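PDB 2FA1: probable transcriptional regulator PhnF from Escherichia coli, which is probably a GntR/HutC-family transcriptional regulator, encoded in the alkylphosphonate uptake and C-P lyase operon, and is seen here as its C-terminal effector-binding UTRA domain. Local coordinates for residues A[4-9]-A[153-158]; A[62-67]-A[115-120]; A[75-80]-A[88-93]; A[130-135]-A[142-147]. All coordinates share one frame; numbering follows the deposited sequence.

Contact 1: residues A[4-9]-A[153-158]; sequences NAQARF and MIEFTM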
loop_
_atom_site.group_PDB
_atom_site.type_symbol
_atom_site.label_atom_id
_atom_site.label_comp_id
_atom_site.label_asym_id
_atom_site.label_seq_id
_atom_site.Cartn_x
_atom_site.Cartn_y
_atom_site.Cartn_z
ATOM N N ASN A 4 11.857 2.397 10.524
ATOM C CA ASN A 4 11.565 3.781 10.745
ATOM C C ASN A 4 10.329 4.146 9.923
ATOM O O ASN A 4 9.941 3.417 9.019
ATOM C CB ASN A 4 12.761 4.655 10.395
ATOM C CG ASN A 4 13.185 4.539 8.953
ATOM O OD1 ASN A 4 13.501 5.532 8.333
ATOM N ND2 ASN A 4 13.222 3.331 8.422
ATOM N N ALA A 5 9.730 5.278 10.259
ATOM C CA ALA A 5 8.560 5.829 9.510
ATOM C C ALA A 5 9.024 6.892 8.509
ATOM O O ALA A 5 9.857 7.703 8.867
ATOM C CB ALA A 5 7.599 6.397 10.499
ATOM N N GLN A 6 8.527 6.859 7.260
ATOM C CA GLN A 6 8.913 7.762 6.174
ATOM C C GLN A 6 7.995 8.979 6.099
ATOM O O GLN A 6 8.123 9.813 5.188
ATOM C CB GLN A 6 8.805 7.071 4.788
ATOM C CG GLN A 6 9.779 5.944 4.550
ATOM C CD GLN A 6 10.290 5.892 3.118
ATOM O OE1 GLN A 6 11.456 5.521 2.880
ATOM N NE2 GLN A 6 9.416 6.245 2.142
ATOM N N ALA A 7 7.034 9.023 7.012
ATOM C CA ALA A 7 6.044 10.080 7.014
ATOM C C ALA A 7 5.689 10.438 8.441
ATOM O O ALA A 7 5.866 9.642 9.374
ATOM C CB ALA A 7 4.790 9.682 6.185
ATOM N N ARG A 8 5.190 11.660 8.583
ATOM C CA ARG A 8 4.736 12.229 9.848
ATOM C C ARG A 8 3.795 11.304 10.568
ATOM O O ARG A 8 4.021 11.030 11.752
ATOM C CB ARG A 8 4.087 13.609 9.587
ATOM C CG ARG A 8 3.524 14.344 10.792
ATOM C CD ARG A 8 4.588 15.063 11.632
ATOM N NE ARG A 8 4.209 14.915 13.033
ATOM C CZ ARG A 8 3.388 15.726 13.684
ATOM N NH1 ARG A 8 2.919 16.846 13.136
ATOM N NH2 ARG A 8 3.085 15.439 14.935
ATOM N N PHE A 9 2.751 10.791 9.891
ATOM C CA PHE A 9 1.713 9.955 10.548
ATOM C C PHE A 9 1.690 8.531 9.970
ATOM O O PHE A 9 1.959 8.392 8.801
ATOM C CB PHE A 9 0.342 10.582 10.316
ATOM C CG PHE A 9 0.202 11.960 10.933
ATOM C CD1 PHE A 9 0.265 13.085 10.132
ATOM C CD2 PHE A 9 0.088 12.103 12.315
ATOM C CE1 PHE A 9 0.217 14.392 10.676
ATOM C CE2 PHE A 9 -0.005 13.414 12.878
ATOM C CZ PHE A 9 0.031 14.519 12.068
ATOM N N MET A 153 2.537 13.090 4.234
ATOM C CA MET A 153 2.107 13.143 5.626
ATOM C C MET A 153 1.656 11.790 6.213
ATOM O O MET A 153 1.558 11.570 7.434
ATOM C CB MET A 153 0.986 14.186 5.753
ATOM C CG MET A 153 1.427 15.591 5.414
ATOM S SD MET A 153 2.452 16.281 6.737
ATOM C CE MET A 153 1.381 15.841 8.047
ATOM N N ILE A 154 1.354 10.848 5.346
ATOM C CA ILE A 154 0.892 9.532 5.874
ATOM C C ILE A 154 1.536 8.366 5.153
ATOM O O ILE A 154 1.618 8.424 3.910
ATOM C CB ILE A 154 -0.650 9.417 5.777
ATOM C CG1 ILE A 154 -1.406 10.262 6.825
ATOM C CG2 ILE A 154 -1.101 7.949 6.025
ATOM C CD1 ILE A 154 -2.908 10.467 6.472
ATOM N N GLU A 155 2.026 7.367 5.938
ATOM C CA GLU A 155 2.507 6.073 5.432
ATOM C C GLU A 155 1.582 4.980 5.992
ATOM O O GLU A 155 1.009 5.121 7.093
ATOM C CB GLU A 155 3.989 5.914 5.864
ATOM C CG GLU A 155 4.539 4.472 5.815
ATOM C CD GLU A 155 6.046 4.427 6.052
ATOM O OE1 GLU A 155 6.452 4.821 7.168
ATOM O OE2 GLU A 155 6.843 3.980 5.164
ATOM N N PHE A 156 1.367 3.923 5.226
ATOM C CA PHE A 156 0.494 2.837 5.672
ATOM C C PHE A 156 1.312 1.728 6.231
ATOM O O PHE A 156 2.382 1.443 5.722
ATOM C CB PHE A 156 -0.356 2.291 4.536
ATOM C CG PHE A 156 -1.488 3.239 4.124
ATOM C CD1 PHE A 156 -2.665 3.236 4.840
ATOM C CD2 PHE A 156 -1.355 4.063 2.993
ATOM C CE1 PHE A 156 -3.718 4.173 4.488
ATOM C CE2 PHE A 156 -2.367 4.967 2.625
ATOM C CZ PHE A 156 -3.550 4.993 3.356
ATOM N N THR A 157 0.758 1.055 7.258
ATOM C CA THR A 157 1.495 -0.077 7.835
ATOM C C THR A 157 0.609 -1.321 7.788
ATOM O O THR A 157 -0.610 -1.209 7.788
ATOM C CB THR A 157 1.896 0.195 9.329
ATOM O OG1 THR A 157 0.715 0.471 10.078
ATOM C CG2 THR A 157 2.825 1.406 9.393
ATOM N N MET A 158 1.211 -2.502 7.834
ATOM C CA MET A 158 0.372 -3.699 7.937
ATOM C C MET A 158 1.154 -4.729 8.738
ATOM O O MET A 158 2.379 -4.845 8.584
ATOM C CB MET A 158 -0.041 -4.191 6.533
ATOM C CG MET A 158 -0.538 -5.610 6.438
ATOM S SD MET A 158 -1.234 -5.805 4.809
ATOM C CE MET A 158 -0.012 -4.866 3.904
#

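Contact 2: residues A[62-67]-A[115-120]; sequences LCLIDH and CQRLEI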
loop_
_atom_site.group_PDB
_atom_site.type_symbol
_atom_site.label_atom_id
_atom_site.label_comp_id
_atom_site.label_asym_id
_atom_site.label_seq_id
_atom_site.Cartn_x
_atom_site.Cartn_y
_atom_site.Cartn_z
ATOM N N LEU A 62 -5.659 15.882 5.484
ATOM C CA LEU A 62 -4.702 14.790 5.318
ATOM C C LEU A 62 -5.233 13.635 4.510
ATOM O O LEU A 62 -4.506 13.019 3.741
ATOM C CB LEU A 62 -4.339 14.254 6.693
ATOM C CG LEU A 62 -3.523 15.196 7.569
ATOM C CD1 LEU A 62 -2.892 14.352 8.626
ATOM C CD2 LEU A 62 -2.532 16.003 6.856
ATOM N N CYS A 63 -6.482 13.248 4.807
ATOM C CA CYS A 63 -7.012 11.985 4.259
ATOM C C CYS A 63 -8.490 12.187 3.914
ATOM O O CYS A 63 -9.299 12.466 4.810
ATOM C CB CYS A 63 -6.928 10.868 5.344
ATOM S SG CYS A 63 -7.626 9.336 4.544
ATOM N N LEU A 64 -8.850 12.057 2.630
ATOM C CA LEU A 64 -10.226 12.237 2.221
ATOM C C LEU A 64 -10.706 10.833 1.806
ATOM O O LEU A 64 -9.966 10.165 1.127
ATOM C CB LEU A 64 -10.193 13.039 0.928
ATOM C CG LEU A 64 -11.536 13.158 0.213
ATOM C CD1 LEU A 64 -12.298 14.204 1.082
ATOM C CD2 LEU A 64 -11.297 13.645 -1.242
ATOM N N ILE A 65 -11.906 10.406 2.216
ATOM C CA ILE A 65 -12.406 9.073 1.751
ATOM C C ILE A 65 -13.836 9.261 1.244
ATOM O O ILE A 65 -14.653 9.898 1.922
ATOM C CB ILE A 65 -12.427 8.095 2.919
ATOM C CG1 ILE A 65 -11.055 8.041 3.640
ATOM C CG2 ILE A 65 -12.812 6.631 2.464
ATOM C CD1 ILE A 65 -10.965 7.068 4.833
ATOM N N ASP A 66 -14.121 8.666 0.083
ATOM C CA ASP A 66 -15.463 8.589 -0.466
ATOM C C ASP A 66 -15.944 7.190 -0.212
ATOM O O ASP A 66 -15.255 6.263 -0.627
ATOM C CB ASP A 66 -15.437 8.948 -1.936
ATOM C CG ASP A 66 -15.319 10.469 -2.115
ATOM O OD1 ASP A 66 -16.238 11.209 -1.755
ATOM O OD2 ASP A 66 -14.269 10.919 -2.592
ATOM N N HIS A 67 -17.064 7.027 0.462
ATOM C CA HIS A 67 -17.560 5.666 0.807
ATOM C C HIS A 67 -18.932 5.513 0.062
ATOM O O HIS A 67 -19.770 6.393 0.144
ATOM C CB HIS A 67 -17.966 5.658 2.260
ATOM C CG HIS A 67 -16.861 5.985 3.189
ATOM N ND1 HIS A 67 -16.104 5.033 3.834
ATOM C CD2 HIS A 67 -16.488 7.179 3.674
ATOM C CE1 HIS A 67 -15.230 5.656 4.628
ATOM N NE2 HIS A 67 -15.447 6.952 4.558
ATOM N N CYS A 115 -6.977 18.360 -5.889
ATOM C CA CYS A 115 -6.196 19.455 -5.277
ATOM C C CYS A 115 -7.167 20.348 -4.512
ATOM O O CYS A 115 -6.801 20.916 -3.483
ATOM C CB CYS A 115 -5.473 20.345 -6.267
ATOM S SG CYS A 115 -4.196 19.552 -7.189
ATOM N N GLN A 116 -8.417 20.444 -5.004
ATOM C CA GLN A 116 -9.389 21.320 -4.331
ATOM C C GLN A 116 -9.824 20.712 -3.018
ATOM O O GLN A 116 -9.758 21.405 -1.953
ATOM C CB GLN A 116 -10.589 21.706 -5.250
ATOM C CG GLN A 116 -11.683 22.540 -4.514
ATOM C CD GLN A 116 -12.925 22.882 -5.387
ATOM O OE1 GLN A 116 -13.900 23.485 -4.907
ATOM N NE2 GLN A 116 -12.896 22.491 -6.644
ATOM N N ARG A 117 -10.215 19.450 -3.069
ATOM C CA ARG A 117 -10.677 18.808 -1.815
ATOM C C ARG A 117 -9.565 18.632 -0.779
ATOM O O ARG A 117 -9.849 18.817 0.424
ATOM C CB ARG A 117 -11.440 17.509 -2.016
ATOM C CG ARG A 117 -12.503 17.602 -3.102
ATOM C CD ARG A 117 -13.470 16.415 -2.999
ATOM N NE ARG A 117 -14.713 16.842 -3.606
ATOM C CZ ARG A 117 -15.164 16.518 -4.807
ATOM N NH1 ARG A 117 -14.500 15.665 -5.599
ATOM N NH2 ARG A 117 -16.335 17.025 -5.180
ATOM N N LEU A 118 -8.334 18.263 -1.189
ATOM C CA LEU A 118 -7.279 18.033 -0.211
ATOM C C LEU A 118 -6.475 19.283 -0.002
ATOM O O LEU A 118 -5.539 19.242 0.823
ATOM C CB LEU A 118 -6.326 16.895 -0.597
ATOM C CG LEU A 118 -6.834 15.485 -0.273
ATOM C CD1 LEU A 118 -5.902 14.475 -0.825
ATOM C CD2 LEU A 118 -6.785 15.289 1.242
ATOM N N GLU A 119 -6.844 20.398 -0.686
ATOM C CA GLU A 119 -6.240 21.687 -0.456
ATOM C C GLU A 119 -4.711 21.603 -0.619
ATOM O O GLU A 119 -3.894 21.967 0.327
ATOM C CB GLU A 119 -6.650 22.247 0.947
ATOM C CG GLU A 119 -8.191 22.318 1.062
ATOM C CD GLU A 119 -8.694 22.595 2.505
ATOM O OE1 GLU A 119 -7.806 22.576 3.385
ATOM O OE2 GLU A 119 -9.937 22.787 2.682
ATOM N N ILE A 120 -4.299 21.097 -1.783
ATOM C CA ILE A 120 -2.840 20.926 -2.070
ATOM C C ILE A 120 -2.501 21.437 -3.431
ATOM O O ILE A 120 -3.394 21.562 -4.214
ATOM C CB ILE A 120 -2.419 19.463 -1.966
ATOM C CG1 ILE A 120 -3.408 18.626 -2.741
ATOM C CG2 ILE A 120 -2.341 19.069 -0.429
ATOM C CD1 ILE A 120 -3.153 17.221 -2.773
HETATM O O HOH W 1 -13.594 13.217 -3.943
#

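Contact 3: residues A[75-80]-A[88-93]; sequences WPTLQR and DFLREQ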
loop_
_atom_site.group_PDB
_atom_site.type_symbol
_atom_site.label_atom_id
_atom_site.label_comp_id
_atom_site.label_asym_id
_atom_site.label_seq_id
_atom_site.Cartn_x
_atom_site.Cartn_y
_atom_site.Cartn_z
ATOM N N TRP A 75 -29.845 3.925 4.804
ATOM C CA TRP A 75 -29.938 5.351 4.842
ATOM C C TRP A 75 -30.372 5.979 6.194
ATOM O O TRP A 75 -29.823 7.026 6.546
ATOM C CB TRP A 75 -30.776 5.786 3.600
ATOM C CG TRP A 75 -30.944 7.246 3.425
ATOM C CD1 TRP A 75 -32.131 7.915 3.322
ATOM C CD2 TRP A 75 -29.899 8.237 3.299
ATOM N NE1 TRP A 75 -31.919 9.295 3.157
ATOM C CE2 TRP A 75 -30.545 9.505 3.129
ATOM C CE3 TRP A 75 -28.479 8.175 3.337
ATOM C CZ2 TRP A 75 -29.810 10.693 2.970
ATOM C CZ3 TRP A 75 -27.723 9.371 3.176
ATOM C CH2 TRP A 75 -28.398 10.621 2.999
ATOM N N PRO A 76 -31.388 5.405 6.900
ATOM C CA PRO A 76 -31.740 5.954 8.226
ATOM C C PRO A 76 -30.501 6.049 9.169
ATOM O O PRO A 76 -30.340 7.040 9.906
ATOM C CB PRO A 76 -32.788 4.915 8.752
ATOM C CG PRO A 76 -33.485 4.535 7.434
ATOM C CD PRO A 76 -32.297 4.268 6.561
ATOM N N THR A 77 -29.587 5.075 9.018
ATOM C CA THR A 77 -28.421 5.072 9.873
ATOM C C THR A 77 -27.373 6.013 9.367
ATOM O O THR A 77 -26.873 6.876 10.096
ATOM C CB THR A 77 -27.865 3.654 9.966
ATOM O OG1 THR A 77 -28.827 2.837 10.645
ATOM C CG2 THR A 77 -26.455 3.616 10.758
ATOM N N LEU A 78 -26.985 5.837 8.102
ATOM C CA LEU A 78 -25.825 6.589 7.574
ATOM C C LEU A 78 -26.042 8.103 7.490
ATOM O O LEU A 78 -25.082 8.923 7.588
ATOM C CB LEU A 78 -25.378 5.974 6.242
ATOM C CG LEU A 78 -24.800 4.590 6.370
ATOM C CD1 LEU A 78 -24.525 4.047 4.980
ATOM C CD2 LEU A 78 -23.516 4.490 7.320
ATOM N N GLN A 79 -27.286 8.521 7.171
ATOM C CA GLN A 79 -27.520 9.968 7.132
ATOM C C GLN A 79 -27.277 10.639 8.481
ATOM O O GLN A 79 -26.993 11.811 8.489
ATOM C CB GLN A 79 -28.932 10.267 6.663
ATOM C CG GLN A 79 -29.995 10.035 7.738
ATOM C CD GLN A 79 -31.432 10.109 7.141
ATOM O OE1 GLN A 79 -31.929 9.174 6.461
ATOM N NE2 GLN A 79 -32.129 11.193 7.491
ATOM N N ARG A 80 -27.299 9.857 9.580
ATOM C CA ARG A 80 -27.078 10.356 10.937
ATOM C C ARG A 80 -25.642 10.346 11.360
ATOM O O ARG A 80 -25.321 10.858 12.487
ATOM C CB ARG A 80 -27.968 9.554 11.903
ATOM C CG ARG A 80 -29.490 9.807 11.623
ATOM C CD ARG A 80 -30.488 8.981 12.568
ATOM N NE ARG A 80 -31.855 9.632 12.552
ATOM C CZ ARG A 80 -32.784 9.506 11.578
ATOM N NH1 ARG A 80 -32.612 8.730 10.506
ATOM N NH2 ARG A 80 -33.940 10.196 11.677
ATOM N N ASP A 88 -17.068 2.046 12.961
ATOM C CA ASP A 88 -17.490 1.862 14.348
ATOM C C ASP A 88 -18.943 2.378 14.508
ATOM O O ASP A 88 -19.739 1.745 15.184
ATOM C CB ASP A 88 -16.547 2.552 15.329
ATOM C CG ASP A 88 -15.152 1.920 15.389
ATOM O OD1 ASP A 88 -14.950 0.786 14.929
ATOM O OD2 ASP A 88 -14.249 2.616 15.920
ATOM N N PHE A 89 -19.272 3.512 13.910
ATOM C CA PHE A 89 -20.634 4.040 13.979
ATOM C C PHE A 89 -21.610 3.039 13.370
ATOM O O PHE A 89 -22.612 2.707 13.983
ATOM C CB PHE A 89 -20.708 5.321 13.167
ATOM C CG PHE A 89 -22.109 5.925 13.136
ATOM C CD1 PHE A 89 -22.626 6.566 14.232
ATOM C CD2 PHE A 89 -22.884 5.802 11.992
ATOM C CE1 PHE A 89 -23.920 7.074 14.191
ATOM C CE2 PHE A 89 -24.173 6.359 11.944
ATOM C CZ PHE A 89 -24.643 6.991 13.046
ATOM N N LEU A 90 -21.321 2.563 12.162
ATOM C CA LEU A 90 -22.236 1.581 11.521
ATOM C C LEU A 90 -22.416 0.326 12.414
ATOM O O LEU A 90 -23.565 -0.176 12.597
ATOM C CB LEU A 90 -21.628 1.187 10.210
ATOM C CG LEU A 90 -22.430 0.147 9.402
ATOM C CD1 LEU A 90 -23.871 0.618 9.096
ATOM C CD2 LEU A 90 -21.712 -0.329 8.083
ATOM N N ARG A 91 -21.292 -0.138 12.994
ATOM C CA ARG A 91 -21.357 -1.350 13.827
ATOM C C ARG A 91 -22.147 -1.094 15.082
ATOM O O ARG A 91 -23.037 -1.915 15.417
ATOM C CB ARG A 91 -19.956 -1.912 14.148
ATOM C CG ARG A 91 -20.112 -3.334 14.808
ATOM C CD ARG A 91 -18.783 -3.766 15.371
ATOM N NE ARG A 91 -18.454 -2.801 16.405
ATOM C CZ ARG A 91 -17.422 -1.974 16.406
ATOM N NH1 ARG A 91 -16.511 -1.992 15.416
ATOM N NH2 ARG A 91 -17.324 -1.111 17.411
ATOM N N GLU A 92 -21.904 0.057 15.713
ATOM C CA GLU A 92 -22.643 0.372 16.968
ATOM C C GLU A 92 -24.132 0.511 16.708
ATOM O O GLU A 92 -24.978 0.132 17.562
ATOM C CB GLU A 92 -22.161 1.648 17.557
ATOM C CG GLU A 92 -20.715 1.476 18.121
ATOM C CD GLU A 92 -20.168 2.785 18.636
ATOM O OE1 GLU A 92 -20.848 3.373 19.519
ATOM O OE2 GLU A 92 -19.068 3.237 18.172
ATOM N N GLN A 93 -24.482 1.088 15.564
ATOM C CA GLN A 93 -25.869 1.302 15.257
ATOM C C GLN A 93 -26.601 0.077 14.705
ATOM O O GLN A 93 -27.856 0.002 14.941
ATOM C CB GLN A 93 -26.032 2.467 14.177
ATOM C CG GLN A 93 -25.604 3.862 14.629
ATOM C CD GLN A 93 -26.518 4.396 15.724
ATOM O OE1 GLN A 93 -26.039 4.692 16.805
ATOM N NE2 GLN A 93 -27.811 4.474 15.463
#

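Contact 4: residues A[130-135]-A[142-147]; sequences RTLNHR and AEYSVS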
loop_
_atom_site.group_PDB
_atom_site.type_symbol
_atom_site.label_atom_id
_atom_site.label_comp_id
_atom_site.label_asym_id
_atom_site.label_seq_id
_atom_site.Cartn_x
_atom_site.Cartn_y
_atom_site.Cartn_z
ATOM N N ARG A 130 -8.099 1.759 -2.399
ATOM C CA ARG A 130 -9.515 1.526 -2.824
ATOM C C ARG A 130 -9.835 0.152 -2.296
ATOM O O ARG A 130 -9.000 -0.802 -2.370
ATOM C CB ARG A 130 -9.683 1.528 -4.335
ATOM C CG ARG A 130 -9.348 2.904 -5.013
ATOM C CD ARG A 130 -9.750 2.987 -6.413
ATOM N NE ARG A 130 -8.840 2.225 -7.235
ATOM C CZ ARG A 130 -9.193 1.364 -8.198
ATOM N NH1 ARG A 130 -10.451 1.143 -8.517
ATOM N NH2 ARG A 130 -8.231 0.763 -8.903
ATOM N N THR A 131 -10.985 0.040 -1.626
ATOM C CA THR A 131 -11.285 -1.221 -0.945
ATOM C C THR A 131 -12.721 -1.652 -1.196
ATOM O O THR A 131 -13.560 -0.844 -1.319
ATOM C CB THR A 131 -11.020 -1.143 0.575
ATOM O OG1 THR A 131 -11.962 -0.301 1.241
ATOM C CG2 THR A 131 -9.626 -0.535 0.938
ATOM N N LEU A 132 -12.972 -2.968 -1.278
ATOM C CA LEU A 132 -14.302 -3.568 -1.315
ATOM C C LEU A 132 -14.492 -4.334 -0.015
ATOM O O LEU A 132 -13.593 -5.124 0.449
ATOM C CB LEU A 132 -14.397 -4.604 -2.458
ATOM C CG LEU A 132 -14.688 -3.942 -3.775
ATOM C CD1 LEU A 132 -14.787 -5.080 -4.818
ATOM C CD2 LEU A 132 -15.994 -3.144 -3.743
ATOM N N ASN A 133 -15.651 -4.075 0.619
ATOM C CA ASN A 133 -15.938 -4.564 1.960
ATOM C C ASN A 133 -17.312 -5.219 1.895
ATOM O O ASN A 133 -18.160 -4.868 1.044
ATOM C CB ASN A 133 -15.984 -3.422 2.996
ATOM C CG ASN A 133 -14.642 -2.766 3.200
ATOM O OD1 ASN A 133 -13.642 -3.385 3.557
ATOM N ND2 ASN A 133 -14.601 -1.454 2.959
ATOM N N HIS A 134 -17.456 -6.248 2.731
ATOM C CA HIS A 134 -18.609 -7.190 2.656
ATOM C C HIS A 134 -19.146 -7.389 4.055
ATOM O O HIS A 134 -18.403 -7.247 5.028
ATOM C CB HIS A 134 -18.088 -8.553 2.128
ATOM C CG HIS A 134 -17.821 -8.535 0.640
ATOM N ND1 HIS A 134 -16.614 -8.110 0.106
ATOM C CD2 HIS A 134 -18.613 -8.838 -0.418
ATOM C CE1 HIS A 134 -16.679 -8.178 -1.215
ATOM N NE2 HIS A 134 -17.871 -8.617 -1.562
ATOM N N ARG A 135 -20.460 -7.578 4.139
ATOM C CA ARG A 135 -21.062 -8.091 5.378
ATOM C C ARG A 135 -20.759 -9.578 5.297
ATOM O O ARG A 135 -21.073 -10.255 4.270
ATOM C CB ARG A 135 -22.578 -7.919 5.427
ATOM C CG ARG A 135 -23.044 -6.527 5.326
ATOM C CD ARG A 135 -24.604 -6.464 5.340
ATOM N NE ARG A 135 -25.124 -7.273 6.440
ATOM C CZ ARG A 135 -26.380 -7.236 6.897
ATOM N NH1 ARG A 135 -27.281 -6.459 6.307
ATOM N NH2 ARG A 135 -26.725 -8.021 7.932
ATOM N N ALA A 142 -20.717 -4.707 0.197
ATOM C CA ALA A 142 -21.588 -3.792 0.917
ATOM C C ALA A 142 -21.122 -2.378 0.601
ATOM O O ALA A 142 -21.935 -1.462 0.500
ATOM C CB ALA A 142 -21.565 -4.049 2.437
ATOM N N GLU A 143 -19.803 -2.204 0.459
ATOM C CA GLU A 143 -19.256 -0.814 0.478
ATOM C C GLU A 143 -17.991 -0.790 -0.384
ATOM O O GLU A 143 -17.196 -1.748 -0.299
ATOM C CB GLU A 143 -18.862 -0.364 1.868
ATOM C CG GLU A 143 -18.233 1.125 1.950
ATOM C CD GLU A 143 -17.217 1.293 3.020
ATOM O OE1 GLU A 143 -17.037 2.402 3.507
ATOM O OE2 GLU A 143 -16.447 0.381 3.363
ATOM N N TYR A 144 -17.860 0.284 -1.171
ATOM C CA TYR A 144 -16.639 0.528 -1.968
ATOM C C TYR A 144 -16.118 1.863 -1.400
ATOM O O TYR A 144 -16.924 2.823 -1.354
ATOM C CB TYR A 144 -17.077 0.777 -3.379
ATOM C CG TYR A 144 -16.014 1.278 -4.325
ATOM C CD1 TYR A 144 -14.739 0.663 -4.312
ATOM C CD2 TYR A 144 -16.271 2.301 -5.205
ATOM C CE1 TYR A 144 -13.704 1.065 -5.303
ATOM C CE2 TYR A 144 -15.237 2.729 -6.142
ATOM C CZ TYR A 144 -14.002 2.100 -6.157
ATOM O OH TYR A 144 -12.992 2.467 -7.062
ATOM N N SER A 145 -14.808 1.906 -1.077
ATOM C CA SER A 145 -14.312 3.199 -0.557
ATOM C C SER A 145 -13.056 3.558 -1.305
ATOM O O SER A 145 -12.272 2.676 -1.688
ATOM C CB SER A 145 -14.057 3.134 0.917
ATOM O OG SER A 145 -12.927 2.408 1.237
ATOM N N VAL A 146 -12.835 4.860 -1.471
ATOM C CA VAL A 146 -11.655 5.311 -2.171
ATOM C C VAL A 146 -11.052 6.394 -1.275
ATOM O O VAL A 146 -11.709 7.440 -1.098
ATOM C CB VAL A 146 -12.068 5.997 -3.478
ATOM C CG1 VAL A 146 -10.772 6.542 -4.322
ATOM C CG2 VAL A 146 -13.021 5.085 -4.353
ATOM N N SER A 147 -9.863 6.116 -0.760
ATOM C CA SER A 147 -9.158 7.019 0.156
ATOM C C SER A 147 -8.098 7.741 -0.651
ATOM O O SER A 147 -7.358 7.108 -1.430
ATOM C CB SER A 147 -8.422 6.122 1.176
ATOM O OG SER A 147 -7.802 6.893 2.140
#

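Contact 1: residues A[4-9]-A[153-158]
Phe9 and Ile154 pair in parallel, CA to CA 4.8 Å, where the short strand 9-12 begins beside strand 154-159 in a two-stranded parallel sheet. Phe9 N donates to Met153 O at 2.8 Å, and Phe9 O accepts from Glu155 N at 3.0 Å, so Phe9 bonds to the two residues flanking Ile154, the usual parallel pattern. The methyl of Ala7 is small enough to lie directly over the backbone, its CB 3.6 Å from Glu155 N. Arg8 CG lies over the rim of one face of the Phe9 ring; the unbranched thioether chain of Met153 bends toward the ring edge, though in the conformer given its methyl is too close to be taken literally. Glu155 stretches out toward the loop, and its carboxylate also forms salt bridges with Arg104 and Arg130 of the second subunit. Buried beside that interface, Glu155 OE1 takes the N-H of Gln6 from above the carboxylate plane, 46° out of it, at 2.9 Å.

Contact 2: residues A[62-67]-A[115-120]
Between Asp66 and Arg117 the opposite charges do not touch: a water stands between them, donating to Asp66 OD2 at 2.7 Å and weakly accepting from Arg117 NH1 at 3.1 Å, while Asp66 OD1 is held by Arg52 and His50. No direct hydrogen bond joins strand segment 62-67 to segment 115-120, and the rest of the contact is apolar. Leu118 reaches in with a single methyl, CD2, which rests 4.0 Å from Leu62 C and 4.1 Å from Leu64 CB, against both backbone and side chain. Leu64 answers with its own CD2, set 3.9 Å from Arg117 CD; the two side chains run at a slant to one another. Arg117 suits this partly exposed position because its chain, extended from CG to NE, offers methylenes to the leucine and carries the guanidinium on to the water. The helix closes in a Schellman motif, with Glu119 at positive phi (55°) and Ile120 N bonded to Cys115 O. On the strand, Leu62 and Cys63 form a classic beta bulge opposite Arg55. Helix 113-118 is laid against strand 60-69 of the antiparallel sheet, Leu64 also packing on Leu54 of strand 47-57 and Leu118 on Leu126 of strand 125-135.

Contact 3: residues A[75-80]-A[88-93]
Apolar touches carry most of the meeting of helix 75-78 with helix 86-94, and Thr77 is at their centre. Its CG2 methyl, placed anti to the backbone N (the hydroxyl has chi1 -66°), lies 3.6 Å from Gln93 CB and 3.8 Å from Phe89 CE2. Threonine fits because this methyl can face the neighbouring helix at a partly exposed site. Deeper in, Leu78 CD2 and Leu90 CD1 approach to 4.3 Å, two branched chains on the buried side. The aromatic part belongs to Phe89: its ring edge meets Thr77 O in plane, CE2 at 3.3 Å, while Gln93 CG of its own helix lies over the rim of one face and Phe81 makes an edge-to-face stack with it. The side-chain bonds of Arg80 and Arg91 stay within their own segments: Arg80 NH1 turns back to Pro76 O at 2.9 Å, and Arg91 pairs with Asp88. With no hydrogen bond between the segments, the helices are joined by shape and van der Waals contact, and the positive ring edge of Phe89 probably gains a little electrostatically from facing a carbonyl oxygen.

Contact 4: residues A[130-135]-A[142-147]
Tyr144 lies alongside Arg130, its ring nearly perpendicular to the guanidinium (86°), and its OH takes the N-H of Arg130 NH1 at 3.2 Å, exactly in the guanidinium plane. The hydroxyl suits a buried arginine whose other terminal nitrogen, NH2, forms a salt bridge with Glu155 of the second subunit. On the same sheet face Leu132 CD2 packs 4.0 Å from Tyr144 CD1. These residues belong to the antiparallel hairpin of strands 125-135 and 143-150. On the other face, Thr131 OG1 and Ser145 OG share a hydrogen bond of 2.9 Å; both hydroxyls sit between backbone N and carbonyl carbon (chi1 70° and 73°). Asn133 ND2 donates to Glu143 OE2 at 2.6 Å, a bent bond tilted out of the amide plane. A classic beta bulge lies at Asn133: Ala142 and Glu143 both face it, and its O accepts from both N-H groups. This polar face also bonds to Gln16, His67 and His87; with Asn133 and both histidines as partners, the Glu143 carboxylate would probably favour its ionised form.

Contacts 2 and 4 are buried and serve the same six-stranded sheet: strands 60-69 and 143-150 are neighbours in it, probably hydrogen-bonded through Asp66 O and Val146 N. Their chemistry differs, contact 4 being a hydrogen-bonded hairpin with polar pairs, contact 2 a mostly apolar helix-on-sheet contact. Contacts 1 and 3 are only partly buried and lie on opposite sides of the chain's centre, their centres about 29 Å apart. Contact 1 closes the chain ends around the other three and touches contact 2 through Leu62. Contacts 1 and 4 both reach the second subunit, whereas no other chain of the assembly touches contacts 2 and 3.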